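Local coordinates for protein SAHS4 (Ramazzottius varieornatus, PDB 5Z4G) that probably acts as a secreted, heat-soluble molecular shield when water is scarce, and binds zinc ions, at residues K60-Y65 with Q77-G82. Numbering follows the deposited sequence. Where two conformers were deposited one is given.
Sequences KTLLKY and QTSFPG
The ring of Phe-80 takes the CG2 methyl of Thr-61 over one face. The hydroxyl of the same threonine meets the ring at its CE2 corner, with OG1 and CE2 3.0 Å apart. With chi1 at -58°, OG1 sits on the backbone N side and CG2 opposite that N, and both branches reach the same side of the ring. The OG1 hydroxyl is hydrogen-bonded to Arg-154, and the ring of Tyr-55 meets that of Phe-80 with the planes steeply inclined. Cutting Phe-80 back to an alanine would probably leave the Thr-61 methyl without its aromatic cover and open a gap beside Tyr-55.

The second ring is that of Pro-81. Its CG touches Leu-62 CD1 at 3.8 Å. Its CD lies 3.3 Å from Lys-60 O. Farther along, on the face that carries Thr-78, Leu-63 CD1 lies beside Thr-78 CG2. On the other face, Lys-64 CE comes within 4.2 Å of Gln-77 OE1. NE2 of the Gln-77 side chain is hydrogen-bonded to Glu-88 OE1.

The backbones form an antiparallel hairpin of the FABP-like barrel. Leu-62 N to Ser-79 O is 2.9 Å and nearly straight at 174°. Ser-79 N returns a bond to Leu-62 O. Lys-64 and Gln-77 exchange another such pair. Past the last bonded pair, one water accepts from Lys-60 N and gives a weak bond to Pro-81 O.

The chemistry thus changes along the hairpin. Paired amides fix the register of the strands. Beyond the Leu-62/Ser-79 pair, the Phe-80 and Pro-81 rings and a water join the two segments, close to zinc ligand His-85.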
loop_
_atom_site.group_PDB
_atom_site.type_symbol
_atom_site.label_atom_id
_atom_site.label_comp_id
_atom_site.label_asym_id
_atom_site.label_seq_id
_atom_site.Cartn_x
_atom_site.Cartn_y
_atom_site.Cartn_z
ATOM N N LYS A 60 -2.044 -13.547 4.907
ATOM C CA LYS A 60 -1.370 -12.932 3.760
ATOM C C LYS A 60 -2.098 -11.697 3.247
ATOM O O LYS A 60 -3.319 -11.589 3.354
ATOM C CB LYS A 60 -1.209 -13.949 2.624
ATOM C CG LYS A 60 -0.286 -15.113 2.953
ATOM C CD LYS A 60 1.163 -14.660 3.011
ATOM C CE LYS A 60 2.107 -15.838 3.017
ATOM N NZ LYS A 60 3.516 -15.368 3.041
ATOM N N THR A 61 -1.324 -10.774 2.688
ATOM C CA THR A 61 -1.847 -9.671 1.906
ATOM C C THR A 61 -1.456 -9.908 0.459
ATOM O O THR A 61 -0.287 -10.191 0.161
ATOM C CB THR A 61 -1.233 -8.321 2.357
ATOM O OG1 THR A 61 -1.503 -8.096 3.744
ATOM C CG2 THR A 61 -1.765 -7.138 1.544
ATOM N N LEU A 62 -2.436 -9.782 -0.429
ATOM C CA LEU A 62 -2.188 -9.742 -1.861
ATOM C C LEU A 62 -2.404 -8.323 -2.358
ATOM O O LEU A 62 -3.406 -7.686 -2.041
ATOM C CB LEU A 62 -3.089 -10.730 -2.609
ATOM C CG LEU A 62 -3.028 -12.191 -2.163
ATOM C CD1 LEU A 62 -3.934 -13.044 -3.038
ATOM C CD2 LEU A 62 -1.603 -12.736 -2.157
ATOM N N LEU A 63 -1.456 -7.830 -3.138
ATOM C CA LEU A 63 -1.537 -6.494 -3.680
ATOM C C LEU A 63 -1.381 -6.568 -5.193
ATOM O O LEU A 63 -0.478 -7.232 -5.692
ATOM C CB LEU A 63 -0.420 -5.676 -3.043
ATOM C CG LEU A 63 -0.087 -4.278 -3.491
ATOM C CD1 LEU A 63 -1.290 -3.374 -3.320
ATOM C CD2 LEU A 63 1.068 -3.827 -2.609
ATOM N N LYS A 64 -2.263 -5.898 -5.930
ATOM C CA LYS A 64 -2.162 -5.895 -7.388
ATOM C C LYS A 64 -2.288 -4.478 -7.924
ATOM O O LYS A 64 -3.231 -3.777 -7.581
ATOM C CB LYS A 64 -3.220 -6.818 -8.021
ATOM C CG LYS A 64 -3.037 -7.023 -9.527
ATOM C CD LYS A 64 -3.802 -8.224 -10.042
ATOM C CE LYS A 64 -5.188 -7.858 -10.529
ATOM N NZ LYS A 64 -5.626 -8.785 -11.610
ATOM N N TYR A 65 -1.332 -4.079 -8.763
ATOM C CA TYR A 65 -1.374 -2.799 -9.486
ATOM C C TYR A 65 -1.343 -3.102 -10.966
ATOM O O TYR A 65 -0.526 -3.915 -11.406
ATOM C CB TYR A 65 -0.146 -1.936 -9.140
ATOM C CG TYR A 65 -0.183 -1.304 -7.777
ATOM C CD1 TYR A 65 -0.920 -0.139 -7.554
ATOM C CD2 TYR A 65 0.559 -1.834 -6.718
ATOM C CE1 TYR A 65 -0.946 0.471 -6.306
ATOM C CE2 TYR A 65 0.539 -1.232 -5.463
ATOM C CZ TYR A 65 -0.222 -0.090 -5.264
ATOM O OH TYR A 65 -0.262 0.486 -4.023
ATOM N N GLN A 77 -5.819 -3.344 -6.354
ATOM C CA GLN A 77 -6.659 -4.260 -5.628
ATOM C C GLN A 77 -5.829 -4.871 -4.520
ATOM O O GLN A 77 -4.703 -5.323 -4.760
ATOM C CB GLN A 77 -7.197 -5.342 -6.566
ATOM C CG GLN A 77 -8.113 -6.357 -5.910
ATOM C CD GLN A 77 -8.412 -7.506 -6.840
ATOM O OE1 GLN A 77 -7.552 -8.350 -7.103
ATOM N NE2 GLN A 77 -9.635 -7.544 -7.350
ATOM N N THR A 78 -6.362 -4.836 -3.300
ATOM C CA THR A 78 -5.759 -5.547 -2.183
ATOM C C THR A 78 -6.771 -6.527 -1.629
ATOM O O THR A 78 -7.975 -6.257 -1.598
ATOM C CB THR A 78 -5.271 -4.629 -1.039
ATOM O OG1 THR A 78 -6.370 -3.887 -0.506
ATOM C CG2 THR A 78 -4.204 -3.678 -1.511
ATOM N N SER A 79 -6.274 -7.679 -1.215
ATOM C CA SER A 79 -7.111 -8.672 -0.554
ATOM C C SER A 79 -6.333 -9.341 0.552
ATOM O O SER A 79 -5.100 -9.399 0.517
ATOM C CB SER A 79 -7.662 -9.697 -1.548
ATOM O OG SER A 79 -6.625 -10.375 -2.224
ATOM N N PHE A 80 -7.077 -9.821 1.540
ATOM C CA PHE A 80 -6.519 -10.548 2.653
ATOM C C PHE A 80 -7.241 -11.899 2.640
ATOM O O PHE A 80 -8.261 -12.051 3.320
ATOM C CB PHE A 80 -6.745 -9.769 3.964
ATOM C CG PHE A 80 -5.991 -8.460 4.045
ATOM C CD1 PHE A 80 -6.460 -7.310 3.396
ATOM C CD2 PHE A 80 -4.821 -8.367 4.795
ATOM C CE1 PHE A 80 -5.764 -6.110 3.477
ATOM C CE2 PHE A 80 -4.130 -7.165 4.890
ATOM C CZ PHE A 80 -4.596 -6.039 4.228
ATOM N N PRO A 81 -6.728 -12.879 1.842
ATOM C CA PRO A 81 -7.379 -14.191 1.662
ATOM C C PRO A 81 -7.764 -14.844 2.988
ATOM O O PRO A 81 -6.917 -15.001 3.872
ATOM C CB PRO A 81 -6.312 -15.026 0.943
ATOM C CG PRO A 81 -5.465 -14.033 0.244
ATOM C CD PRO A 81 -5.439 -12.818 1.122
ATOM N N GLY A 82 -9.048 -15.182 3.115
ATOM C CA GLY A 82 -9.620 -15.713 4.352
ATOM C C GLY A 82 -10.558 -14.743 5.054
ATOM O O GLY A 82 -11.408 -15.162 5.836
HETATM O O HOH W 1 -3.637 -15.736 4.148
#